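PDB 4XA9: gala protein type 1, 3 or 4 from Legionella pneumophila subsp. pneumophila, which is a leucine-rich-repeat protein that may bind small GTPases and stimulate their GTP hydrolysis. Local coordinates for residues N18-S23 with T46-S51; D31-C36 with V60-N65; I93-V98 with L117-A122; N101-E106 with L123-T128; I162-L167 with N186-L191. All blocks are in the same frame, centred on the assembly; numbering follows the deposited sequence.

Contact 1: residues N18-S23 with T46-S51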
# COMPACT_ATOMS: atom_id res chain seq x y z
N ASN A 18 13.91 -16.39 15.40
CA ASN A 18 15.25 -15.90 15.08
C ASN A 18 15.17 -14.73 14.12
O ASN A 18 15.81 -14.70 13.06
CB ASN A 18 16.12 -17.03 14.52
CG ASN A 18 16.65 -17.93 15.62
OD1 ASN A 18 17.00 -17.46 16.70
ND2 ASN A 18 16.70 -19.23 15.35
N GLN A 19 14.37 -13.77 14.52
CA GLN A 19 14.02 -12.63 13.70
C GLN A 19 14.20 -11.38 14.55
O GLN A 19 13.81 -11.37 15.72
CB GLN A 19 12.57 -12.77 13.20
CG GLN A 19 11.80 -11.47 13.07
CD GLN A 19 11.94 -10.87 11.70
OE1 GLN A 19 12.63 -11.43 10.85
NE2 GLN A 19 11.31 -9.73 11.49
N LEU A 20 14.82 -10.36 13.98
CA LEU A 20 14.98 -9.08 14.67
C LEU A 20 14.16 -8.02 13.96
O LEU A 20 14.39 -7.74 12.79
CB LEU A 20 16.46 -8.67 14.74
CG LEU A 20 16.81 -7.35 15.45
CD1 LEU A 20 16.26 -7.31 16.88
CD2 LEU A 20 18.33 -7.13 15.44
N SER A 21 13.21 -7.41 14.68
CA SER A 21 12.36 -6.38 14.09
C SER A 21 12.54 -5.04 14.77
O SER A 21 12.35 -4.92 15.99
CB SER A 21 10.89 -6.80 14.16
OG SER A 21 10.69 -8.03 13.47
N LEU A 22 12.91 -4.04 13.98
CA LEU A 22 13.26 -2.71 14.48
C LEU A 22 12.60 -1.62 13.64
O LEU A 22 13.21 -0.59 13.33
CB LEU A 22 14.78 -2.53 14.49
CG LEU A 22 15.62 -3.49 15.34
CD1 LEU A 22 17.09 -3.36 14.98
CD2 LEU A 22 15.42 -3.21 16.84
N SER A 23 11.35 -1.84 13.26
CA SER A 23 10.64 -0.87 12.43
C SER A 23 10.15 0.31 13.25
O SER A 23 9.91 0.19 14.45
CB SER A 23 9.46 -1.54 11.71
OG SER A 23 8.49 -1.99 12.63
N THR A 46 18.77 -14.60 11.06
CA THR A 46 19.07 -14.52 9.63
C THR A 46 17.99 -13.75 8.91
O THR A 46 18.02 -13.61 7.68
CB THR A 46 19.23 -15.93 9.02
OG1 THR A 46 18.03 -16.68 9.22
CG2 THR A 46 20.39 -16.66 9.70
N SER A 47 17.03 -13.26 9.67
CA SER A 47 15.96 -12.44 9.12
C SER A 47 15.85 -11.14 9.89
O SER A 47 15.78 -11.13 11.13
CB SER A 47 14.63 -13.21 9.13
OG SER A 47 14.32 -13.68 10.43
N LEU A 48 15.84 -10.03 9.16
CA LEU A 48 15.90 -8.71 9.78
C LEU A 48 14.91 -7.73 9.17
O LEU A 48 14.83 -7.61 7.95
CB LEU A 48 17.32 -8.17 9.65
CG LEU A 48 17.60 -6.75 10.15
CD1 LEU A 48 17.45 -6.70 11.66
CD2 LEU A 48 19.00 -6.32 9.73
N ASP A 49 14.16 -7.03 10.02
CA ASP A 49 13.25 -5.99 9.56
C ASP A 49 13.69 -4.60 10.04
O ASP A 49 13.60 -4.27 11.22
CB ASP A 49 11.82 -6.32 10.02
CG ASP A 49 10.80 -5.27 9.60
OD1 ASP A 49 11.13 -4.34 8.83
OD2 ASP A 49 9.63 -5.41 10.02
N LEU A 50 14.19 -3.80 9.10
CA LEU A 50 14.62 -2.43 9.39
C LEU A 50 13.69 -1.40 8.74
O LEU A 50 14.07 -0.26 8.54
CB LEU A 50 16.04 -2.19 8.88
CG LEU A 50 17.16 -3.02 9.51
CD1 LEU A 50 18.50 -2.65 8.89
CD2 LEU A 50 17.19 -2.81 11.01
N SER A 51 12.47 -1.82 8.42
CA SER A 51 11.57 -0.98 7.64
C SER A 51 11.11 0.25 8.41
O SER A 51 11.11 0.25 9.63
CB SER A 51 10.35 -1.78 7.18
OG SER A 51 9.58 -2.20 8.30
O HOH W 1 8.72 -7.62 11.24
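L20 and L48 lie side by side and point the same way, as equivalent leucines do on neighbouring strands of a leucine-rich repeat. Strands 19-21 and 47-49 run parallel, 8° apart, joined by helix 32-41 in a beta-alpha-beta unit. Both leucines carry CG opposite the backbone N (chi1 176° for L48, with L20 all but identical), and this common torsion lets CD1 of L48 sit against CB of L20 at 3.8 Å. Two residues further on, L22 and L50 repeat the pairing with CD1 of L22 4.0 Å from CD2 of L50. Branched, apolar leucine suits these sites because L20, L22 and L50 all pack on L35 of the helix, inside the solenoid. Between the leucines the backbones are laced together: D49 N donates to L20 O at 2.9 Å, a nearly straight bond of 175°, and L22 N donates to D49 O. L20 N closes the ladder on S47 O.

The other face of the sheet carries Q19, S21 and S47, polar residues suited to their partly exposed positions, together with D49, which is buried. A water spans the strands on this face, lying 3.0 Å from S21 OG and donating to D49 OD2. The second carboxylate oxygen turns to its own chain, so that the buried acid is satisfied at both ends. D49 OD1 accepts the N-H of S51 in an Asx turn and also takes S51 OG on its syn lone pair, at 2.7 Å.

Contact 2: residues D31-C36 with V60-N65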
# COMPACT_ATOMS: atom_id res chain seq x y z
N ASP A 31 23.47 4.12 13.63
CA ASP A 31 22.95 3.06 14.50
C ASP A 31 23.30 1.69 13.94
O ASP A 31 23.13 0.67 14.61
CB ASP A 31 21.44 3.18 14.68
CG ASP A 31 21.04 4.43 15.43
OD1 ASP A 31 21.31 4.51 16.65
OD2 ASP A 31 20.44 5.32 14.80
N ILE A 32 23.78 1.66 12.71
CA ILE A 32 24.02 0.39 12.03
C ILE A 32 25.17 -0.42 12.66
O ILE A 32 25.03 -1.63 12.83
CB ILE A 32 24.27 0.60 10.52
CG1 ILE A 32 23.07 1.30 9.87
CG2 ILE A 32 24.53 -0.73 9.82
CD1 ILE A 32 21.76 0.51 9.98
N PRO A 33 26.30 0.23 13.04
CA PRO A 33 27.35 -0.56 13.71
C PRO A 33 26.88 -1.33 14.95
O PRO A 33 27.23 -2.50 15.08
CB PRO A 33 28.39 0.49 14.09
CG PRO A 33 28.26 1.52 13.03
CD PRO A 33 26.77 1.60 12.76
N LEU A 34 26.11 -0.70 15.83
CA LEU A 34 25.59 -1.40 17.01
C LEU A 34 24.70 -2.56 16.59
O LEU A 34 24.81 -3.67 17.12
CB LEU A 34 24.81 -0.45 17.92
CG LEU A 34 24.14 -1.09 19.14
CD1 LEU A 34 25.17 -1.77 20.03
CD2 LEU A 34 23.38 -0.04 19.92
N LEU A 35 23.81 -2.31 15.64
CA LEU A 35 22.97 -3.35 15.07
C LEU A 35 23.78 -4.58 14.62
O LEU A 35 23.47 -5.71 15.01
CB LEU A 35 22.18 -2.80 13.88
CG LEU A 35 21.44 -3.84 13.05
CD1 LEU A 35 20.33 -4.47 13.88
CD2 LEU A 35 20.90 -3.22 11.77
N CYS A 36 24.81 -4.35 13.81
CA CYS A 36 25.62 -5.45 13.28
C CYS A 36 26.36 -6.18 14.38
O CYS A 36 26.57 -7.40 14.30
CB CYS A 36 26.61 -4.93 12.23
SG CYS A 36 25.80 -4.33 10.74
N VAL A 60 23.66 1.46 4.63
CA VAL A 60 23.79 0.21 3.89
C VAL A 60 25.26 -0.21 3.80
O VAL A 60 25.59 -1.37 4.00
CB VAL A 60 23.20 0.33 2.48
CG1 VAL A 60 23.52 -0.92 1.66
CG2 VAL A 60 21.69 0.53 2.56
N LYS A 61 26.14 0.75 3.49
CA LYS A 61 27.58 0.47 3.43
C LYS A 61 28.11 -0.10 4.73
O LYS A 61 29.07 -0.88 4.74
CB LYS A 61 28.37 1.74 3.07
CG LYS A 61 28.22 2.18 1.63
CD LYS A 61 29.12 3.36 1.31
CE LYS A 61 29.04 3.73 -0.16
NZ LYS A 61 29.93 4.88 -0.49
N LEU A 62 27.48 0.29 5.84
CA LEU A 62 27.89 -0.17 7.16
C LEU A 62 27.28 -1.52 7.49
O LEU A 62 27.69 -2.18 8.44
CB LEU A 62 27.49 0.85 8.23
CG LEU A 62 28.21 2.19 8.08
CD1 LEU A 62 27.72 3.21 9.09
CD2 LEU A 62 29.71 1.97 8.23
N PHE A 63 26.30 -1.93 6.70
CA PHE A 63 25.59 -3.17 6.98
C PHE A 63 26.07 -4.33 6.12
O PHE A 63 26.17 -5.47 6.60
CB PHE A 63 24.09 -2.99 6.77
CG PHE A 63 23.31 -4.26 6.94
CD1 PHE A 63 22.98 -4.71 8.20
CD2 PHE A 63 22.92 -5.00 5.84
CE1 PHE A 63 22.27 -5.88 8.37
CE2 PHE A 63 22.22 -6.18 5.99
CZ PHE A 63 21.89 -6.62 7.26
N VAL A 64 26.35 -4.06 4.86
CA VAL A 64 26.57 -5.12 3.87
C VAL A 64 27.77 -5.99 4.20
O VAL A 64 28.85 -5.50 4.55
CB VAL A 64 26.69 -4.51 2.47
CG1 VAL A 64 27.27 -5.53 1.48
CG2 VAL A 64 25.32 -4.04 1.99
N ASN A 65 27.56 -7.31 4.10
CA ASN A 65 28.59 -8.32 4.36
C ASN A 65 29.16 -8.27 5.78
O ASN A 65 30.30 -8.67 6.02
CB ASN A 65 29.71 -8.19 3.33
CG ASN A 65 29.27 -8.62 1.94
OD1 ASN A 65 28.59 -9.63 1.79
ND2 ASN A 65 29.62 -7.84 0.92
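Neighbouring helices on the convex side of the leucine-rich-repeat solenoid meet here, with the start of helix 32-41 against the end of helix 57-63. The CG2 methyl of I32 is shared by two residues: it reaches L62 CB at 3.7 Å and F63 CB at 3.8 Å, touching the beginnings of both side chains. That methyl stands opposite the backbone N because CG1 takes the position beside it (chi1 -59°), and it is thereby directed at helix 57-63. The side chains of I32 and L62 cross obliquely, a beta-branched residue giving a broad hydrocarbon surface close to the backbone. Further out, P33 CD lies 4.1 Å from L62 CD1; proline suits the first turn of a helix, where its missing N-H costs no helical bond.

The next turn brings C36 towards F63. The sulfur is 3.8 Å from F63 CD1 and 5.0 Å from the ring centroid, approaching obliquely at 62° from the ring normal in a sulfur-aromatic contact. A small, polarisable thiol fits between the helices at this buried place. L35 CD2 makes a longer apolar contact with F63 CD1.

F63 holds its ring opposite its backbone N (chi1 175°), and the ring packs on L48 of strand 47-49. L35 also packs on L20, L22 and L50, while V60 in helix 57-63 and V64 just after it pack on helix 80-87.

Contact 3: residues I93-V98 with L117-A122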
# COMPACT_ATOMS: atom_id res chain seq x y z
N ILE A 93 22.25 -12.11 1.27
CA ILE A 93 20.85 -11.76 1.06
C ILE A 93 20.29 -12.44 -0.19
O ILE A 93 20.85 -12.34 -1.28
CB ILE A 93 20.68 -10.22 0.98
CG1 ILE A 93 20.97 -9.61 2.35
CG2 ILE A 93 19.29 -9.85 0.50
CD1 ILE A 93 20.93 -8.10 2.40
N THR A 94 19.19 -13.17 -0.00
CA THR A 94 18.52 -13.87 -1.10
C THR A 94 17.08 -13.38 -1.23
O THR A 94 16.47 -13.46 -2.30
CB THR A 94 18.51 -15.40 -0.88
OG1 THR A 94 17.88 -15.71 0.37
CG2 THR A 94 19.92 -15.97 -0.89
N THR A 95 16.53 -12.88 -0.12
CA THR A 95 15.19 -12.29 -0.09
C THR A 95 15.29 -10.86 0.38
O THR A 95 15.73 -10.60 1.51
CB THR A 95 14.23 -13.08 0.83
OG1 THR A 95 14.01 -14.38 0.29
CG2 THR A 95 12.89 -12.36 0.94
N LEU A 96 14.90 -9.92 -0.47
CA LEU A 96 15.13 -8.51 -0.19
C LEU A 96 13.89 -7.65 -0.43
O LEU A 96 13.24 -7.77 -1.47
CB LEU A 96 16.28 -7.98 -1.06
CG LEU A 96 16.61 -6.49 -1.03
CD1 LEU A 96 17.13 -6.07 0.36
CD2 LEU A 96 17.65 -6.17 -2.10
N ASP A 97 13.58 -6.79 0.53
CA ASP A 97 12.55 -5.78 0.37
C ASP A 97 13.17 -4.39 0.42
O ASP A 97 13.64 -3.95 1.46
CB ASP A 97 11.47 -5.93 1.45
CG ASP A 97 10.27 -5.03 1.22
OD1 ASP A 97 10.36 -4.13 0.37
OD2 ASP A 97 9.24 -5.22 1.89
N VAL A 98 13.18 -3.70 -0.72
CA VAL A 98 13.69 -2.33 -0.79
C VAL A 98 12.59 -1.37 -1.23
O VAL A 98 12.88 -0.31 -1.78
CB VAL A 98 14.88 -2.19 -1.77
CG1 VAL A 98 16.13 -2.86 -1.21
CG2 VAL A 98 14.53 -2.76 -3.14
N LEU A 117 20.14 -13.03 -5.49
CA LEU A 117 18.74 -12.71 -5.20
C LEU A 117 17.74 -13.70 -5.78
O LEU A 117 17.75 -13.99 -6.98
CB LEU A 117 18.40 -11.31 -5.70
CG LEU A 117 18.79 -10.13 -4.81
CD1 LEU A 117 18.16 -8.85 -5.35
CD2 LEU A 117 18.39 -10.39 -3.36
N ILE A 118 16.85 -14.19 -4.92
CA ILE A 118 15.76 -15.06 -5.33
C ILE A 118 14.43 -14.30 -5.35
O ILE A 118 13.62 -14.47 -6.26
CB ILE A 118 15.63 -16.28 -4.40
CG1 ILE A 118 16.97 -16.99 -4.25
CG2 ILE A 118 14.58 -17.24 -4.94
CD1 ILE A 118 16.92 -18.15 -3.27
N THR A 119 14.22 -13.46 -4.34
CA THR A 119 12.98 -12.71 -4.21
C THR A 119 13.24 -11.22 -3.98
O THR A 119 14.03 -10.86 -3.11
CB THR A 119 12.12 -13.24 -3.05
OG1 THR A 119 11.71 -14.58 -3.33
CG2 THR A 119 10.90 -12.37 -2.83
N LEU A 120 12.57 -10.38 -4.76
CA LEU A 120 12.73 -8.93 -4.61
C LEU A 120 11.40 -8.21 -4.51
O LEU A 120 10.55 -8.29 -5.40
CB LEU A 120 13.53 -8.36 -5.79
CG LEU A 120 13.72 -6.84 -5.80
CD1 LEU A 120 14.53 -6.38 -4.60
CD2 LEU A 120 14.36 -6.36 -7.09
N TYR A 121 11.22 -7.50 -3.40
CA TYR A 121 10.10 -6.58 -3.24
C TYR A 121 10.63 -5.18 -3.47
O TYR A 121 11.57 -4.76 -2.78
CB TYR A 121 9.45 -6.69 -1.86
CG TYR A 121 9.00 -8.09 -1.49
CD1 TYR A 121 7.73 -8.53 -1.80
CD2 TYR A 121 9.86 -8.96 -0.82
CE1 TYR A 121 7.31 -9.80 -1.47
CE2 TYR A 121 9.45 -10.24 -0.48
CZ TYR A 121 8.18 -10.65 -0.81
OH TYR A 121 7.76 -11.92 -0.48
N ALA A 122 10.06 -4.46 -4.42
CA ALA A 122 10.57 -3.14 -4.75
C ALA A 122 9.43 -2.21 -5.13
O ALA A 122 9.54 -1.46 -6.10
CB ALA A 122 11.60 -3.22 -5.89
O HOH W 2 11.17 -15.18 -0.74
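T94 O accepts two N-H groups, those of I118 at 2.7 Å and T119 at 3.0 Å, where the chain turns into the strand. Further backbone bonds join strands 95-97 and 119-121, which run parallel at 5°: L96 N donates to T119 O, Y121 N to L96 O and V98 N to Y121 O.

Apolar contacts fill the inner face. L96 and L120 both set CG opposite the backbone N (chi1 175° and 177°), which puts them side by side, with CD2 of L96 4.0 Å from CD1 of L120. V98 CG2 meets that same methyl at 3.9 Å. L117 CD2 packs beneath L96 CB at 3.9 Å. Leucines suit this side because L96, L117 and L120 all rest on L111 of helix 104-113.

Polar and aromatic groups occupy the outer face. A water joins T95 OG1 and T119 OG1, the latter at 2.7 Å. D97 and Y121 cross at about a right angle, and the tyrosine ring presents its edge to L96 O. D97 OD2 bonds to a polar side chain of another protein chain, and Y121 stacks its ring on a side chain of that chain, while Y121 OH bonds to K142. The partner thus sits on the concave face.

Parallel strands over a leucine-lined interior are characteristic of a leucine-rich-repeat solenoid.

Contact 4: residues N101-E106 with L123-T128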
# COMPACT_ATOMS: atom_id res chain seq x y z
N ASN A 101 12.03 3.36 -1.45
CA ASN A 101 13.38 3.85 -1.14
C ASN A 101 13.95 4.74 -2.25
O ASN A 101 15.12 5.12 -2.19
CB ASN A 101 14.34 2.69 -0.90
CG ASN A 101 14.46 2.33 0.56
OD1 ASN A 101 15.10 3.04 1.34
ND2 ASN A 101 13.86 1.21 0.95
N GLU A 102 13.13 5.05 -3.24
CA GLU A 102 13.56 5.81 -4.41
C GLU A 102 14.81 5.24 -5.07
O GLU A 102 15.70 5.99 -5.48
CB GLU A 102 13.81 7.27 -4.03
CG GLU A 102 12.69 7.91 -3.23
CD GLU A 102 12.91 9.40 -2.98
OE1 GLU A 102 13.80 9.99 -3.64
OE2 GLU A 102 12.21 9.97 -2.12
N ILE A 103 14.91 3.91 -5.18
CA ILE A 103 16.13 3.32 -5.72
C ILE A 103 16.23 3.52 -7.24
O ILE A 103 17.31 3.51 -7.79
CB ILE A 103 16.25 1.81 -5.41
CG1 ILE A 103 15.24 0.99 -6.22
CG2 ILE A 103 16.10 1.55 -3.91
CD1 ILE A 103 15.45 -0.51 -6.09
N GLY A 104 15.09 3.69 -7.91
CA GLY A 104 15.09 4.04 -9.32
C GLY A 104 15.57 2.96 -10.28
O GLY A 104 15.83 1.83 -9.88
N ASP A 105 15.70 3.32 -11.56
CA ASP A 105 16.20 2.38 -12.56
C ASP A 105 17.65 2.00 -12.30
O ASP A 105 18.05 0.86 -12.54
CB ASP A 105 16.05 2.96 -13.97
CG ASP A 105 14.60 3.00 -14.42
OD1 ASP A 105 13.80 2.19 -13.91
OD2 ASP A 105 14.26 3.83 -15.29
N GLU A 106 18.45 2.95 -11.81
CA GLU A 106 19.86 2.70 -11.55
C GLU A 106 20.03 1.76 -10.36
O GLU A 106 20.94 0.93 -10.35
CB GLU A 106 20.60 4.01 -11.29
CG GLU A 106 20.67 4.95 -12.50
CD GLU A 106 21.44 4.35 -13.67
OE1 GLU A 106 22.42 3.61 -13.43
OE2 GLU A 106 21.07 4.63 -14.83
N LEU A 123 8.35 -2.28 -4.37
CA LEU A 123 7.18 -1.45 -4.62
C LEU A 123 7.56 0.02 -4.54
O LEU A 123 8.41 0.40 -3.73
CB LEU A 123 6.07 -1.74 -3.60
CG LEU A 123 5.33 -3.08 -3.62
CD1 LEU A 123 6.22 -4.22 -3.14
CD2 LEU A 123 4.09 -2.99 -2.74
N TYR A 124 6.91 0.84 -5.36
CA TYR A 124 7.07 2.30 -5.36
C TYR A 124 8.53 2.76 -5.26
O TYR A 124 8.97 3.20 -4.21
CB TYR A 124 6.26 2.92 -4.22
CG TYR A 124 6.06 4.41 -4.40
CD1 TYR A 124 5.17 4.90 -5.35
CD2 TYR A 124 6.77 5.33 -3.63
CE1 TYR A 124 4.99 6.26 -5.53
CE2 TYR A 124 6.60 6.70 -3.81
CZ TYR A 124 5.70 7.15 -4.76
OH TYR A 124 5.52 8.51 -4.95
N ASN A 125 9.26 2.66 -6.36
CA ASN A 125 10.67 3.03 -6.35
C ASN A 125 11.07 3.85 -7.56
O ASN A 125 12.26 3.94 -7.88
CB ASN A 125 11.54 1.77 -6.25
CG ASN A 125 11.98 1.47 -4.83
OD1 ASN A 125 12.44 2.36 -4.10
ND2 ASN A 125 11.84 0.21 -4.42
N LYS A 126 10.08 4.44 -8.23
CA LYS A 126 10.29 5.16 -9.49
C LYS A 126 10.96 4.27 -10.53
O LYS A 126 11.74 4.75 -11.37
CB LYS A 126 11.13 6.43 -9.26
CG LYS A 126 10.52 7.39 -8.25
CD LYS A 126 11.39 8.63 -8.05
CE LYS A 126 11.55 8.95 -6.56
NZ LYS A 126 10.57 8.21 -5.69
N ILE A 127 10.66 2.98 -10.50
CA ILE A 127 11.16 2.07 -11.51
C ILE A 127 10.33 2.22 -12.78
O ILE A 127 9.11 2.25 -12.73
CB ILE A 127 11.14 0.61 -11.02
CG1 ILE A 127 11.95 0.50 -9.71
CG2 ILE A 127 11.67 -0.34 -12.09
CD1 ILE A 127 11.79 -0.82 -8.99
N THR A 128 11.00 2.36 -13.92
CA THR A 128 10.31 2.55 -15.18
C THR A 128 10.49 1.33 -16.07
O THR A 128 11.02 0.31 -15.63
CB THR A 128 10.83 3.79 -15.93
OG1 THR A 128 12.14 3.53 -16.45
CG2 THR A 128 10.88 4.99 -14.99
O HOH W 3 10.34 5.57 -3.76
O HOH W 4 14.28 5.75 -12.33
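The side-chain amide of N125 lies between backbone N-H groups of the facing loop. N101 N and I103 N reach OD1 from opposite faces of the amide plane, at 2.9 Å and 3.1 Å. The first is tilted 31° from the plane and the second stands 48° above it, so neither donor lies in the plane. I103 CG1 packs on the amide carbon CG of N125 at 3.6 Å. At the nitrogen end, ND2 bonds to V98 O. One amide thus serves as both acceptor and donor, which explains why asparagine suits the site: this is the asparagine ladder of leucine-rich repeats, in which an asparagine after each strand holds the turn of the preceding repeat. N125 continues it forward, since its own N-H bonds to N148 OD1.

The carboxylate of D105 is the second flat group. T128 N donates to its OD1 along a nearly straight bond (177°), using the syn lone pair. D105 and T128 cross at about a right angle, and the threonine hydroxyl, set between its own backbone N and carbonyl carbon, caps V130 N at the start of helix 129-135. Between these groups G104, at positive phi, gives its N-H to N125 O. On the exposed side E102 and K126 run alongside each other, with K126 CE 3.7 Å from E102 CG, while E102 OE1 and K126 NZ, 4.2 Å apart, stay beyond a salt bridge.

Contact 5: residues I162-L167 with N186-L191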
# COMPACT_ATOMS: atom_id res chain seq x y z
N ILE A 162 12.60 -16.07 -18.21
CA ILE A 162 12.19 -17.45 -18.00
C ILE A 162 12.27 -17.88 -16.53
O ILE A 162 11.65 -18.86 -16.12
CB ILE A 162 13.05 -18.39 -18.88
CG1 ILE A 162 12.17 -19.39 -19.62
CG2 ILE A 162 14.17 -19.04 -18.08
CD1 ILE A 162 11.39 -18.76 -20.76
N ASN A 163 13.02 -17.12 -15.74
CA ASN A 163 13.25 -17.45 -14.35
C ASN A 163 12.11 -17.07 -13.41
O ASN A 163 11.91 -17.70 -12.38
CB ASN A 163 14.55 -16.79 -13.87
CG ASN A 163 15.77 -17.24 -14.65
OD1 ASN A 163 16.36 -16.47 -15.41
ND2 ASN A 163 16.15 -18.49 -14.46
N ILE A 164 11.36 -16.03 -13.76
CA ILE A 164 10.34 -15.52 -12.84
C ILE A 164 9.14 -16.46 -12.72
O ILE A 164 8.49 -16.79 -13.71
CB ILE A 164 9.83 -14.14 -13.28
CG1 ILE A 164 11.00 -13.19 -13.52
CG2 ILE A 164 8.88 -13.56 -12.23
CD1 ILE A 164 10.57 -11.82 -13.99
N LYS A 165 8.85 -16.88 -11.49
CA LYS A 165 7.71 -17.74 -11.21
C LYS A 165 6.54 -16.94 -10.65
O LYS A 165 5.37 -17.29 -10.83
CB LYS A 165 8.09 -18.85 -10.23
CG LYS A 165 9.07 -19.86 -10.80
CD LYS A 165 8.43 -20.69 -11.90
CE LYS A 165 9.41 -21.69 -12.49
NZ LYS A 165 10.56 -21.01 -13.17
N GLU A 166 6.85 -15.86 -9.95
CA GLU A 166 5.82 -15.03 -9.36
C GLU A 166 6.07 -13.56 -9.65
O GLU A 166 7.13 -13.03 -9.34
CB GLU A 166 5.74 -15.28 -7.85
CG GLU A 166 5.35 -16.71 -7.52
CD GLU A 166 5.37 -17.00 -6.04
OE1 GLU A 166 6.40 -16.71 -5.38
OE2 GLU A 166 4.35 -17.51 -5.53
N LEU A 167 5.08 -12.91 -10.24
CA LEU A 167 5.19 -11.50 -10.58
C LEU A 167 3.99 -10.71 -10.04
O LEU A 167 2.84 -11.01 -10.35
CB LEU A 167 5.32 -11.34 -12.10
CG LEU A 167 5.43 -9.91 -12.63
CD1 LEU A 167 6.63 -9.21 -12.01
CD2 LEU A 167 5.53 -9.90 -14.15
N ASN A 186 4.91 -18.95 -20.15
CA ASN A 186 4.63 -20.32 -19.71
C ASN A 186 5.33 -20.73 -18.42
O ASN A 186 5.35 -21.92 -18.10
CB ASN A 186 5.00 -21.31 -20.81
CG ASN A 186 4.15 -21.15 -22.05
OD1 ASN A 186 2.99 -21.57 -22.07
ND2 ASN A 186 4.72 -20.57 -23.10
N GLN A 187 5.89 -19.78 -17.69
CA GLN A 187 6.59 -20.12 -16.45
C GLN A 187 5.89 -19.58 -15.20
O GLN A 187 5.91 -20.22 -14.15
CB GLN A 187 8.04 -19.61 -16.48
CG GLN A 187 8.93 -20.34 -17.47
CD GLN A 187 8.73 -19.87 -18.89
OE1 GLN A 187 8.56 -18.68 -19.14
NE2 GLN A 187 8.74 -20.81 -19.83
N LEU A 188 5.27 -18.41 -15.32
CA LEU A 188 4.57 -17.79 -14.20
C LEU A 188 3.48 -18.69 -13.62
O LEU A 188 2.64 -19.21 -14.36
CB LEU A 188 3.95 -16.46 -14.62
CG LEU A 188 4.89 -15.31 -14.99
CD1 LEU A 188 4.07 -14.14 -15.51
CD2 LEU A 188 5.72 -14.89 -13.78
N THR A 189 3.50 -18.86 -12.31
CA THR A 189 2.47 -19.63 -11.62
C THR A 189 1.56 -18.71 -10.81
O THR A 189 0.46 -19.08 -10.44
CB THR A 189 3.08 -20.68 -10.67
OG1 THR A 189 3.87 -20.02 -9.67
CG2 THR A 189 3.95 -21.65 -11.44
N LEU A 190 2.05 -17.50 -10.55
CA LEU A 190 1.28 -16.49 -9.84
C LEU A 190 1.50 -15.15 -10.52
O LEU A 190 2.64 -14.72 -10.73
CB LEU A 190 1.70 -16.44 -8.36
CG LEU A 190 0.88 -15.60 -7.37
CD1 LEU A 190 0.98 -16.15 -5.96
CD2 LEU A 190 1.36 -14.17 -7.39
N LEU A 191 0.42 -14.49 -10.90
CA LEU A 191 0.50 -13.19 -11.55
C LEU A 191 -0.56 -12.26 -10.99
O LEU A 191 -1.74 -12.60 -10.94
CB LEU A 191 0.36 -13.34 -13.07
CG LEU A 191 0.38 -12.10 -13.96
CD1 LEU A 191 1.69 -11.33 -13.82
CD2 LEU A 191 0.15 -12.51 -15.42
O HOH W 5 2.42 -19.83 -6.98
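L167 and L191 stand side by side on the tight side of this contact, where strand 166-168 and strand 190-192 of the leucine-rich-repeat sheet lie parallel. Both set CG opposite the backbone N (chi1 179° and 178°), and L191 CD1 reaches L167 CB at 4.0 Å. L188 CD2 tucks in between I164 and L167, 3.8 Å from CG2 of I164. Leucine fits here because L167, L188 and L191 also meet L182 of helix 176-184, which connects the strands. The backbone supports this side: L167 N donates to L190 O at 3.1 Å, and K165 O takes the N-H of T189 at 2.9 Å, with a weak further bond from L190 N.

The solvent side is looser. E166 and L190 meet on the outer face, with E166 CG 3.8 Å from L190 CB, and a water lies near both E166 OE2 and T189 OG1. K165 lays its aliphatic CD on Q187 O, a long flexible chain suited to an open position. Packing is close again at the other end, where the Q187 chain, bent at chi2 (79°), lies against I162 and I162 CD1 comes to 3.4 Å from Q187 CD.

All five contacts belong to one leucine-rich-repeat solenoid. Contacts 1, 3 and 5 join neighbouring parallel strands of the same sheet and follow in that order along the chain; about 14 Å separates the centres of the first two and about 16 Å those of the last two, and contacts 1 and 5 fall on opposite sides of the chain's centre. Contact 2 lies behind contact 1 on the helical side; their segments alternate along the chain, and they touch where L35 and F63 pack on the strand leucines. Contact 4 alternates with contact 3 likewise, at the turns leaving the strands. Strand, turn and helix layers thus bind repeat to repeat, building a sheet and adjoining turns that meet a second protein chain at contacts 3 and 4.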